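Side-chain contacts in hypothetical protein (Parabacteroides merdae, PDB 4OO3), which is a putative oxidoreductase that probably binds a nicotinamide adenine dinucleotide (NAD-type) cofactor through its Rossmann-type domain, its substrate and reaction being unknown: residues 92-95 / 100-103; 107-112 / 132-137; 145-150 / 424-429; 227-232 / 416-421; 233-238 / 293-298. All coordinates share one frame; numbering follows the deposited sequence.

Contact 1. Residues 92-95 / 100-103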
# COMPACT_ATOMS: atom_id res chain seq x y z
N MSE A 92 9.40 10.73 -12.16
CA MSE A 92 10.17 9.52 -11.92
C MSE A 92 9.32 8.51 -11.21
O MSE A 92 8.64 8.83 -10.23
CB MSE A 92 11.38 9.87 -11.06
CG MSE A 92 12.40 8.73 -10.98
SE MSE A 92 11.99 7.55 -9.44
CE MSE A 92 12.82 8.67 -8.07
N ILE A 93 9.35 7.27 -11.70
CA ILE A 93 8.60 6.17 -11.11
C ILE A 93 9.56 5.24 -10.34
O ILE A 93 10.44 4.63 -10.94
CB ILE A 93 7.89 5.34 -12.20
CG1 ILE A 93 7.00 6.24 -13.07
CG2 ILE A 93 7.10 4.19 -11.57
CD1 ILE A 93 5.92 6.97 -12.30
N GLN A 94 9.37 5.13 -9.03
CA GLN A 94 10.23 4.28 -8.20
C GLN A 94 9.47 3.10 -7.59
O GLN A 94 8.61 3.30 -6.73
CB GLN A 94 10.93 5.11 -7.11
CG GLN A 94 12.41 4.76 -6.92
CD GLN A 94 12.63 3.30 -6.53
OE1 GLN A 94 11.97 2.78 -5.63
NE2 GLN A 94 13.56 2.63 -7.21
N ALA A 95 9.78 1.89 -8.03
CA ALA A 95 9.24 0.68 -7.43
C ALA A 95 10.27 -0.44 -7.54
O ALA A 95 10.57 -0.91 -8.64
CB ALA A 95 7.94 0.26 -8.10
N LYS A 100 17.51 1.32 -1.19
CA LYS A 100 18.00 2.40 -2.04
C LYS A 100 16.99 3.54 -2.30
O LYS A 100 17.38 4.63 -2.71
CB LYS A 100 18.40 1.82 -3.40
CG LYS A 100 19.57 0.85 -3.38
CD LYS A 100 19.59 0.02 -4.66
CE LYS A 100 20.97 -0.06 -5.29
NZ LYS A 100 21.84 -1.06 -4.62
N LYS A 101 15.71 3.30 -2.06
CA LYS A 101 14.64 4.15 -2.57
C LYS A 101 14.71 5.60 -2.11
O LYS A 101 14.56 6.52 -2.91
CB LYS A 101 13.28 3.58 -2.18
CG LYS A 101 12.09 4.39 -2.67
CD LYS A 101 10.80 3.90 -2.04
CE LYS A 101 10.35 2.56 -2.59
NZ LYS A 101 9.82 2.67 -3.97
N THR A 102 14.88 5.82 -0.81
CA THR A 102 14.73 7.16 -0.25
C THR A 102 15.82 8.10 -0.77
O THR A 102 15.54 9.26 -1.12
CB THR A 102 14.71 7.13 1.30
OG1 THR A 102 13.97 5.98 1.75
CG2 THR A 102 14.04 8.38 1.85
N GLU A 103 17.05 7.60 -0.87
CA GLU A 103 18.15 8.38 -1.45
C GLU A 103 17.86 8.72 -2.92
O GLU A 103 18.01 9.87 -3.32
CB GLU A 103 19.48 7.63 -1.31
CG GLU A 103 20.72 8.42 -1.73
CD GLU A 103 20.87 9.75 -0.99
OE1 GLU A 103 20.57 9.83 0.22
OE2 GLU A 103 21.31 10.72 -1.64
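Hydrogen bonding carries this contact: K101 NZ donates to Q94 OE1 over 2.7 Å. The C=O...donor angle of 153°, with the ammonium nitrogen in the carbonyl plane of the amide, shows a well-directed bond. K101 starts with CG anti to the backbone N, runs on straight to CD, then bends at chi3 (-72°) and chi4 (-73°). Those two bends curl the tip back to the strand end, although CB itself does not point there. Q94 meets it with a chain bent at chi2. The ammonium also lies 3.1 Å from Q94 O, but the angle is too poor for a hydrogen bond. Further grips come from outside the segments, a hydrogen bond with S117 OG and a weak one to D118 O, so the buried amine is held by several oxygens at the ends of two adjacent strands.

Van der Waals contact follows the same path. The aliphatic part of K101 wraps round the amide oxygen, with CG 3.4 Å from Q94 OE1, and NZ lies 4.0 Å from A95 CA. Q94 NE2 makes a weak hydrogen bond to L17 O, which helps to orient the amide.

Strand 91-94, helix 98-110 and strand 114-117 form a beta-alpha-beta unit, and this lysine ties the first turn of its helix to the C-terminal ends of its strands, the edge where Rossmann folds generally bind their dinucleotide.

Contact 2. Residues 107-112 / 132-137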
# COMPACT_ATOMS: atom_id res chain seq x y z
N LYS A 107 17.47 12.77 -4.43
CA LYS A 107 18.28 13.32 -5.52
C LYS A 107 17.44 13.68 -6.73
O LYS A 107 17.76 14.63 -7.45
CB LYS A 107 19.37 12.34 -5.93
CG LYS A 107 20.31 11.97 -4.79
CD LYS A 107 21.67 11.57 -5.30
CE LYS A 107 22.48 12.80 -5.66
NZ LYS A 107 23.77 12.43 -6.30
N THR A 108 16.36 12.93 -6.94
CA THR A 108 15.46 13.21 -8.04
C THR A 108 14.69 14.51 -7.82
O THR A 108 14.54 15.31 -8.73
CB THR A 108 14.48 12.04 -8.25
OG1 THR A 108 15.23 10.84 -8.50
CG2 THR A 108 13.58 12.30 -9.41
N LEU A 109 14.21 14.72 -6.60
CA LEU A 109 13.47 15.94 -6.27
C LEU A 109 14.36 17.18 -6.34
O LEU A 109 13.93 18.21 -6.87
CB LEU A 109 12.83 15.82 -4.88
CG LEU A 109 11.73 14.76 -4.75
CD1 LEU A 109 11.49 14.44 -3.28
CD2 LEU A 109 10.44 15.22 -5.42
N GLU A 110 15.58 17.08 -5.83
CA GLU A 110 16.60 18.14 -6.00
C GLU A 110 16.76 18.56 -7.46
O GLU A 110 17.03 19.72 -7.75
CB GLU A 110 17.96 17.67 -5.52
CG GLU A 110 18.11 17.59 -4.02
CD GLU A 110 19.52 17.19 -3.61
OE1 GLU A 110 20.13 16.33 -4.29
OE2 GLU A 110 20.01 17.75 -2.62
N ALA A 111 16.61 17.60 -8.38
CA ALA A 111 16.75 17.88 -9.80
C ALA A 111 15.47 18.44 -10.43
O ALA A 111 15.42 18.64 -11.65
CB ALA A 111 17.20 16.62 -10.54
N GLY A 112 14.45 18.70 -9.61
CA GLY A 112 13.21 19.31 -10.08
C GLY A 112 12.27 18.33 -10.75
O GLY A 112 11.38 18.73 -11.49
N GLU A 132 11.51 13.22 5.26
CA GLU A 132 11.07 14.56 5.66
C GLU A 132 11.76 15.64 4.83
O GLU A 132 11.11 16.59 4.41
CB GLU A 132 11.36 14.81 7.14
CG GLU A 132 10.49 14.03 8.09
CD GLU A 132 10.84 14.31 9.53
OE1 GLU A 132 11.97 13.97 9.95
OE2 GLU A 132 9.99 14.90 10.22
N GLU A 133 13.06 15.50 4.61
CA GLU A 133 13.80 16.43 3.75
C GLU A 133 13.23 16.42 2.32
O GLU A 133 13.02 17.48 1.71
CB GLU A 133 15.30 16.10 3.74
CG GLU A 133 16.18 17.25 3.25
CD GLU A 133 17.65 16.87 3.10
OE1 GLU A 133 18.05 15.78 3.55
OE2 GLU A 133 18.41 17.68 2.53
N CYS A 134 12.96 15.22 1.80
CA CYS A 134 12.34 15.04 0.48
C CYS A 134 11.06 15.86 0.35
O CYS A 134 10.86 16.57 -0.64
CB CYS A 134 11.99 13.57 0.22
SG CYS A 134 13.41 12.45 0.08
N PHE A 135 10.19 15.78 1.36
CA PHE A 135 8.96 16.56 1.34
C PHE A 135 9.23 18.07 1.43
O PHE A 135 8.52 18.86 0.82
CB PHE A 135 8.00 16.10 2.43
CG PHE A 135 7.21 14.87 2.04
CD1 PHE A 135 6.37 14.89 0.95
CD2 PHE A 135 7.30 13.71 2.78
CE1 PHE A 135 5.64 13.78 0.59
CE2 PHE A 135 6.57 12.59 2.43
CZ PHE A 135 5.74 12.62 1.33
N ALA A 136 10.27 18.44 2.17
CA ALA A 136 10.68 19.85 2.26
C ALA A 136 11.20 20.35 0.91
O ALA A 136 10.87 21.45 0.47
CB ALA A 136 11.74 20.03 3.33
N ILE A 137 12.01 19.52 0.24
CA ILE A 137 12.52 19.87 -1.09
C ILE A 137 11.38 19.97 -2.10
O ILE A 137 11.34 20.90 -2.91
CB ILE A 137 13.57 18.86 -1.58
CG1 ILE A 137 14.83 18.94 -0.70
CG2 ILE A 137 13.94 19.12 -3.03
CD1 ILE A 137 15.65 17.67 -0.73
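L109 and I137 mark the closest backbone approach, their CA atoms 6.6 Å apart, between the last turn of helix 98-110 and the body of helix 125-140. The first helix ends in a Schellman motif, G112 having positive phi (80°) and two bonds running back into the last turn, among them G112 N to L109 O at 2.8 Å. No hydrogen bond crosses between the segments, so the contact rests on apolar side chains.

L109 uses two parts of its side chain. Its CD1 methyl lies 3.6 Å from C134 CB and 3.5 Å from C134 O, while its CB meets I137 CG2 at 3.9 Å. In I137, CG2 is anti to the backbone N and CG1 beside it (chi1 -67°), which sets the two branches against different partners. CG2 rests on the backbone of the opposing helix, 3.8 Å from E110 N, whereas CD1 reaches E110 CG at 4.1 Å. The carboxylate of E110 continues past this methylene on an extended chain, on the exposed side of the contact.

Around this pair, C134 and I137 also touch K106 one turn earlier on helix 98-110. Beyond it, F135 packs on helix 419-439, and T108 and A111 face helix 79-86, which places the two helices side by side within a layer of the Rossmann-type domain.

Contact 3. Residues 145-150 / 424-429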
# COMPACT_ATOMS: atom_id res chain seq x y z
N LEU A 145 5.72 14.81 -4.46
CA LEU A 145 6.15 13.48 -4.07
C LEU A 145 4.90 12.75 -3.60
O LEU A 145 4.17 13.26 -2.76
CB LEU A 145 7.18 13.56 -2.92
CG LEU A 145 7.60 12.25 -2.24
CD1 LEU A 145 8.14 11.23 -3.25
CD2 LEU A 145 8.64 12.52 -1.17
N TYR A 146 4.64 11.57 -4.16
CA TYR A 146 3.42 10.82 -3.83
C TYR A 146 3.71 9.33 -3.77
O TYR A 146 4.54 8.83 -4.53
CB TYR A 146 2.36 11.09 -4.89
CG TYR A 146 0.94 10.85 -4.45
CD1 TYR A 146 0.46 11.40 -3.27
CD2 TYR A 146 0.05 10.12 -5.23
CE1 TYR A 146 -0.85 11.21 -2.86
CE2 TYR A 146 -1.26 9.92 -4.82
CZ TYR A 146 -1.70 10.47 -3.64
OH TYR A 146 -2.99 10.29 -3.22
N ASP A 147 3.03 8.62 -2.87
CA ASP A 147 3.08 7.17 -2.88
C ASP A 147 1.75 6.54 -3.32
O ASP A 147 0.80 7.24 -3.62
CB ASP A 147 3.64 6.58 -1.56
CG ASP A 147 2.77 6.86 -0.35
OD1 ASP A 147 1.64 7.39 -0.47
OD2 ASP A 147 3.25 6.52 0.76
N ILE A 148 1.72 5.22 -3.36
CA ILE A 148 0.64 4.49 -4.00
C ILE A 148 -0.16 3.68 -2.97
O ILE A 148 0.18 2.53 -2.68
CB ILE A 148 1.21 3.59 -5.11
CG1 ILE A 148 1.99 4.46 -6.11
CG2 ILE A 148 0.09 2.83 -5.81
CD1 ILE A 148 2.86 3.69 -7.08
N MSE A 149 -1.21 4.30 -2.43
CA MSE A 149 -2.11 3.67 -1.47
C MSE A 149 -3.32 3.12 -2.21
O MSE A 149 -4.36 3.77 -2.31
CB MSE A 149 -2.55 4.68 -0.41
CG MSE A 149 -1.38 5.26 0.38
SE MSE A 149 -0.61 3.87 1.54
CE MSE A 149 1.04 3.49 0.56
N THR A 150 -3.19 1.90 -2.71
CA THR A 150 -4.24 1.28 -3.52
C THR A 150 -5.53 0.93 -2.74
O THR A 150 -6.62 0.98 -3.30
CB THR A 150 -3.70 0.00 -4.18
OG1 THR A 150 -3.04 -0.81 -3.20
CG2 THR A 150 -2.72 0.35 -5.28
N LEU A 424 3.61 11.48 6.09
CA LEU A 424 4.61 11.57 7.14
C LEU A 424 4.17 10.92 8.46
O LEU A 424 4.94 10.20 9.07
CB LEU A 424 5.01 13.02 7.39
CG LEU A 424 5.90 13.65 6.32
CD1 LEU A 424 6.11 15.12 6.65
CD2 LEU A 424 7.23 12.91 6.23
N ALA A 425 2.93 11.16 8.88
CA ALA A 425 2.42 10.53 10.11
C ALA A 425 2.43 9.02 9.98
O ALA A 425 2.76 8.31 10.93
CB ALA A 425 1.02 11.03 10.44
N LYS A 426 2.09 8.54 8.79
CA LYS A 426 2.05 7.13 8.48
C LYS A 426 3.43 6.52 8.65
O LYS A 426 3.59 5.52 9.36
CB LYS A 426 1.58 6.95 7.04
CG LYS A 426 1.35 5.53 6.59
CD LYS A 426 1.73 5.32 5.13
CE LYS A 426 1.09 6.33 4.20
NZ LYS A 426 1.54 6.21 2.80
N TYR A 427 4.41 7.11 7.97
CA TYR A 427 5.79 6.61 8.00
C TYR A 427 6.45 6.82 9.36
O TYR A 427 7.31 6.02 9.76
CB TYR A 427 6.63 7.22 6.87
CG TYR A 427 6.27 6.66 5.53
CD1 TYR A 427 6.51 5.33 5.23
CD2 TYR A 427 5.67 7.45 4.55
CE1 TYR A 427 6.16 4.79 4.01
CE2 TYR A 427 5.32 6.93 3.32
CZ TYR A 427 5.57 5.59 3.06
OH TYR A 427 5.24 5.05 1.85
N TYR A 428 6.07 7.87 10.08
CA TYR A 428 6.52 8.03 11.46
C TYR A 428 6.06 6.83 12.28
O TYR A 428 6.83 6.26 13.05
CB TYR A 428 5.98 9.32 12.09
CG TYR A 428 6.32 9.43 13.57
CD1 TYR A 428 7.57 9.84 13.99
CD2 TYR A 428 5.38 9.10 14.53
CE1 TYR A 428 7.89 9.93 15.33
CE2 TYR A 428 5.68 9.19 15.89
CZ TYR A 428 6.94 9.60 16.28
OH TYR A 428 7.25 9.68 17.62
N THR A 429 4.79 6.46 12.12
CA THR A 429 4.22 5.32 12.84
C THR A 429 5.00 4.03 12.55
O THR A 429 5.43 3.35 13.49
CB THR A 429 2.72 5.13 12.52
OG1 THR A 429 2.02 6.38 12.68
CG2 THR A 429 2.10 4.10 13.44
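D147, K426 and Y427 form a buried polar contact between the Rossmann-type and C-terminal domains, joining edge strand 145-147 of the parallel Rossmann-type sheet to helix 419-439 of the C-terminal part. The evidence is one carboxylate oxygen with two partners. D147 OD2 makes a salt bridge to K426 NZ at 2.7 Å and accepts a hydrogen bond from Y427 OH, also at 2.7 Å, on its anti lone pair. CG of D147 stands between its backbone N and carbonyl carbon (chi1 64°), and from there the carboxylate meets both helix side chains coming from the opposite direction.

The Y427 ring has OD2 at its edge, near its plane, with the carboxylate turned 56° from the ring. Neighbouring K426 lies over one face, its CD 4.3 Å above the ring centre. Y427 OH is also hydrogen-bonded to M121 N, which helps to fix the phenol. The buried OD2 is thus satisfied by two partners from adjacent residues of one helix.

One helical turn on, T429 N and T429 OG1 reach A425 O from opposite faces of its plane. On the strand side M149, a selenomethionine, meets K426 tip to tip, with SE 3.4 Å from K426 NZ.

Contact 4. Residues 227-232 / 416-421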
# COMPACT_ATOMS: atom_id res chain seq x y z
N VAL A 227 -6.20 3.22 8.65
CA VAL A 227 -6.79 3.69 9.92
C VAL A 227 -6.93 5.22 9.91
O VAL A 227 -7.95 5.74 10.33
CB VAL A 227 -6.20 3.09 11.25
CG1 VAL A 227 -5.18 2.00 11.02
CG2 VAL A 227 -5.70 4.16 12.22
N GLN A 228 -5.94 5.93 9.37
CA GLN A 228 -6.04 7.38 9.15
C GLN A 228 -7.18 7.75 8.20
O GLN A 228 -8.01 8.60 8.49
CB GLN A 228 -4.72 7.93 8.57
CG GLN A 228 -3.52 7.79 9.49
CD GLN A 228 -2.23 8.33 8.89
OE1 GLN A 228 -2.14 8.65 7.69
NE2 GLN A 228 -1.20 8.44 9.73
N TRP A 229 -7.20 7.08 7.05
CA TRP A 229 -8.10 7.44 5.96
C TRP A 229 -9.57 7.06 6.23
O TRP A 229 -10.49 7.83 5.92
CB TRP A 229 -7.59 6.79 4.67
CG TRP A 229 -8.22 7.29 3.44
CD1 TRP A 229 -7.92 8.45 2.77
CD2 TRP A 229 -9.25 6.65 2.71
NE1 TRP A 229 -8.72 8.57 1.66
CE2 TRP A 229 -9.55 7.48 1.60
CE3 TRP A 229 -9.96 5.46 2.87
CZ2 TRP A 229 -10.53 7.15 0.68
CZ3 TRP A 229 -10.93 5.14 1.95
CH2 TRP A 229 -11.20 5.98 0.86
N GLU A 230 -9.79 5.89 6.81
CA GLU A 230 -11.15 5.45 7.15
C GLU A 230 -11.69 6.12 8.41
O GLU A 230 -12.84 6.55 8.44
CB GLU A 230 -11.19 3.94 7.36
CG GLU A 230 -10.95 3.12 6.10
CD GLU A 230 -10.65 1.67 6.42
OE1 GLU A 230 -10.34 1.36 7.58
OE2 GLU A 230 -10.72 0.83 5.51
N ALA A 231 -10.86 6.20 9.45
CA ALA A 231 -11.33 6.56 10.79
C ALA A 231 -11.17 8.04 11.11
O ALA A 231 -11.79 8.53 12.05
CB ALA A 231 -10.62 5.71 11.83
N PHE A 232 -10.35 8.74 10.33
CA PHE A 232 -10.18 10.19 10.48
C PHE A 232 -10.22 10.89 9.12
O PHE A 232 -9.27 11.59 8.75
CB PHE A 232 -8.86 10.50 11.21
CG PHE A 232 -8.72 9.78 12.53
CD1 PHE A 232 -8.26 8.48 12.57
CD2 PHE A 232 -9.04 10.41 13.72
CE1 PHE A 232 -8.13 7.81 13.78
CE2 PHE A 232 -8.91 9.76 14.93
CZ PHE A 232 -8.46 8.45 14.96
N PRO A 416 -4.03 17.69 -2.05
CA PRO A 416 -4.87 18.21 -0.97
C PRO A 416 -4.15 18.29 0.39
O PRO A 416 -3.24 17.51 0.66
CB PRO A 416 -6.05 17.23 -0.91
CG PRO A 416 -5.67 16.07 -1.76
CD PRO A 416 -4.67 16.57 -2.75
N ASP A 417 -4.59 19.24 1.21
CA ASP A 417 -4.00 19.57 2.52
C ASP A 417 -3.42 18.41 3.30
O ASP A 417 -2.28 18.46 3.75
CB ASP A 417 -5.07 20.22 3.41
CG ASP A 417 -5.31 21.68 3.09
OD1 ASP A 417 -4.76 22.19 2.08
OD2 ASP A 417 -6.06 22.32 3.86
N TRP A 418 -4.24 17.38 3.48
CA TRP A 418 -3.93 16.31 4.44
C TRP A 418 -2.88 15.30 3.96
O TRP A 418 -2.31 14.59 4.78
CB TRP A 418 -5.23 15.59 4.84
CG TRP A 418 -6.06 15.13 3.67
CD1 TRP A 418 -7.07 15.82 3.07
CD2 TRP A 418 -5.94 13.89 2.96
NE1 TRP A 418 -7.59 15.09 2.03
CE2 TRP A 418 -6.92 13.89 1.95
CE3 TRP A 418 -5.11 12.77 3.09
CZ2 TRP A 418 -7.09 12.83 1.06
CZ3 TRP A 418 -5.28 11.71 2.21
CH2 TRP A 418 -6.26 11.75 1.20
N GLU A 419 -2.62 15.25 2.65
CA GLU A 419 -1.82 14.15 2.07
C GLU A 419 -0.37 14.07 2.56
O GLU A 419 0.06 13.02 3.02
CB GLU A 419 -1.87 14.18 0.54
CG GLU A 419 -3.14 13.56 -0.04
CD GLU A 419 -3.04 12.05 -0.23
OE1 GLU A 419 -2.24 11.38 0.46
OE2 GLU A 419 -3.77 11.51 -1.10
N VAL A 420 0.38 15.17 2.46
CA VAL A 420 1.78 15.15 2.87
C VAL A 420 1.92 14.93 4.37
O VAL A 420 2.61 14.00 4.80
CB VAL A 420 2.53 16.42 2.42
CG1 VAL A 420 3.92 16.50 3.08
CG2 VAL A 420 2.65 16.45 0.91
N PRO A 421 1.25 15.76 5.19
CA PRO A 421 1.39 15.50 6.63
C PRO A 421 0.97 14.08 7.04
O PRO A 421 1.61 13.49 7.90
CB PRO A 421 0.49 16.57 7.28
CG PRO A 421 -0.33 17.15 6.19
CD PRO A 421 0.41 16.94 4.91
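Chi1 of W229 (-168°) places CG anti to its backbone N and swings the indole across to W418, whose own chi1 of 51° sets CG between backbone N and carbonyl carbon. The two tryptophans belong to the C-terminal, putative oxidoreductase domain: W229 sits in the last turns of helix 220-231, and W418 in the type I beta turn P416-E419 that leads into helix 419-439. E419 N bonds to P416 O over 3.1 Å, closing that turn. With the backbones 9.9 Å apart between the CA atoms of W229 and W418, the indoles alone span the gap.

They form an oblique aromatic pair. The five-membered ring of W229 and the six-membered ring of W418 have centroids 5.8 Å apart and planes inclined at 54°. Seen from W229, the W418 tip arrives at the ring edge, near its plane.

Other groups surround the pair. E419 CG rests 3.6 Å above one face of the W418 ring, offset toward the rim. R161 makes a cation-pi interaction with W229, and R152, salt-bridged to E419 OE2, touches both indoles. The contact itself is narrow: W418 CH2 lies 4.0 Å from W229 CD1 and equally far from W229 NE1.

Contact 5. Residues 233-238 / 293-298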
# COMPACT_ATOMS: atom_id res chain seq x y z
N PRO A 233 -11.33 10.72 8.37
CA PRO A 233 -11.36 11.18 6.98
C PRO A 233 -10.96 12.64 6.82
O PRO A 233 -11.50 13.51 7.47
CB PRO A 233 -12.83 10.98 6.56
CG PRO A 233 -13.43 10.07 7.58
CD PRO A 233 -12.66 10.30 8.84
N ASP A 234 -9.97 12.89 5.96
CA ASP A 234 -9.55 14.24 5.60
C ASP A 234 -9.04 15.10 6.77
O ASP A 234 -8.85 16.30 6.61
CB ASP A 234 -10.68 14.98 4.87
CG ASP A 234 -11.09 14.28 3.58
OD1 ASP A 234 -10.36 13.39 3.12
OD2 ASP A 234 -12.15 14.64 3.02
N GLN A 235 -8.81 14.49 7.93
CA GLN A 235 -8.20 15.19 9.06
C GLN A 235 -6.68 15.15 8.93
O GLN A 235 -6.10 14.10 8.66
CB GLN A 235 -8.61 14.55 10.39
CG GLN A 235 -10.11 14.56 10.65
CD GLN A 235 -10.47 13.82 11.92
OE1 GLN A 235 -9.79 13.93 12.93
NE2 GLN A 235 -11.55 13.05 11.87
N ILE A 236 -6.05 16.31 9.13
CA ILE A 236 -4.60 16.43 9.09
C ILE A 236 -4.03 15.84 10.37
O ILE A 236 -4.37 16.29 11.45
CB ILE A 236 -4.16 17.90 8.96
CG1 ILE A 236 -4.68 18.48 7.64
CG2 ILE A 236 -2.65 18.04 9.07
CD1 ILE A 236 -4.30 19.92 7.38
N ILE A 237 -3.18 14.82 10.25
CA ILE A 237 -2.55 14.20 11.41
C ILE A 237 -1.18 14.83 11.62
O ILE A 237 -0.33 14.80 10.72
CB ILE A 237 -2.38 12.67 11.24
CG1 ILE A 237 -3.70 11.99 10.80
CG2 ILE A 237 -1.85 12.04 12.53
CD1 ILE A 237 -4.84 12.09 11.79
N ASP A 238 -0.96 15.43 12.80
CA ASP A 238 0.33 15.98 13.17
C ASP A 238 1.08 14.90 13.95
O ASP A 238 0.75 14.61 15.09
CB ASP A 238 0.16 17.24 14.03
CG ASP A 238 1.50 17.89 14.41
OD1 ASP A 238 2.58 17.33 14.10
OD2 ASP A 238 1.47 18.96 15.04
N LYS A 293 -1.54 4.83 19.60
CA LYS A 293 -2.66 5.75 19.74
C LYS A 293 -2.55 6.82 18.67
O LYS A 293 -1.48 7.38 18.45
CB LYS A 293 -2.67 6.36 21.14
CG LYS A 293 -3.18 5.39 22.19
CD LYS A 293 -3.17 5.97 23.59
CE LYS A 293 -3.99 5.10 24.52
NZ LYS A 293 -3.66 5.32 25.95
N ILE A 294 -3.67 7.06 17.99
CA ILE A 294 -3.78 8.13 17.02
C ILE A 294 -4.93 9.03 17.46
O ILE A 294 -6.09 8.63 17.45
CB ILE A 294 -3.98 7.59 15.57
CG1 ILE A 294 -4.47 8.72 14.65
CG2 ILE A 294 -4.98 6.44 15.54
CD1 ILE A 294 -4.29 8.43 13.18
N LYS A 295 -4.58 10.25 17.88
CA LYS A 295 -5.53 11.20 18.45
C LYS A 295 -6.38 10.56 19.54
O LYS A 295 -7.61 10.70 19.54
CB LYS A 295 -6.41 11.82 17.36
CG LYS A 295 -5.62 12.35 16.18
CD LYS A 295 -6.12 13.68 15.67
CE LYS A 295 -7.40 13.54 14.88
NZ LYS A 295 -8.27 14.73 15.09
N GLY A 296 -5.73 9.84 20.45
CA GLY A 296 -6.40 9.25 21.60
C GLY A 296 -7.01 7.88 21.34
O GLY A 296 -7.40 7.20 22.29
N VAL A 297 -7.08 7.47 20.07
CA VAL A 297 -7.71 6.21 19.69
C VAL A 297 -6.64 5.13 19.55
O VAL A 297 -5.70 5.29 18.78
CB VAL A 297 -8.45 6.34 18.34
CG1 VAL A 297 -9.11 5.02 17.95
CG2 VAL A 297 -9.48 7.45 18.41
N THR A 298 -6.79 4.03 20.28
CA THR A 298 -5.85 2.92 20.18
C THR A 298 -6.14 2.08 18.93
O THR A 298 -7.24 1.54 18.77
CB THR A 298 -5.89 2.02 21.43
OG1 THR A 298 -5.57 2.78 22.60
CG2 THR A 298 -4.90 0.88 21.30
O HOH W 1 -5.72 16.03 13.74
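K295 NZ is gripped by two groups, donating to Q235 OE1 over 2.8 Å and, weakly, to a water 3.2 Å away. The lysine is part of a beta hairpin: strands 282-294 and 297-306 are joined by a type I' turn from I294 to V297, and I294 N and V297 O pair over 2.8 Å at its base. It meets the loop 233-238, between helix 220-231 and helix 239-242.

The bond to Q235 is nearly straight along the C=O axis, at 168°. Q235 is extended beyond CG, while K295 bends at chi2, chi3 and chi4 to bring its ammonium over. The bridging water donates to I236 O at 2.7 Å, so the lysine reaches the backbone of the loop too, though only through a weak water bridge. N422 adds support from helix 419-439, bonding through ND2 to Q235 O and through OD1 to I237 N, which ties the loop to that helix.

Beside the polar pair is an apolar one. I237 and I294 cross at about a right angle, both buried. I294 has CG1 anti to its backbone N (chi1 165°), which carries the end of its chain to the loop. There the two terminal methyls touch, I237 CD1 lying 4.0 Å from I294 CD1.

How the contacts relate
Contacts 1 and 2 share helix 98-110 of the Rossmann-type domain, their centres 12 Å apart, and come first along the chain. Contact 3 then pairs edge strand 145-147 with helix 419-439, closing a loop of more than 270 residues. Contact 4 is nested inside that loop and contact 5 inside the loop of contact 4, their centres 8 Å apart in the C-terminal domain. Helix 419-439 serves both contacts 3 and 4, and Y146 OH lies 2.6 Å from E419 OE2 between them. F135 of contact 2 packs on L424 and V420. This late helix therefore connects the domains, while contacts 1 and 5 lie 28 Å apart between centres.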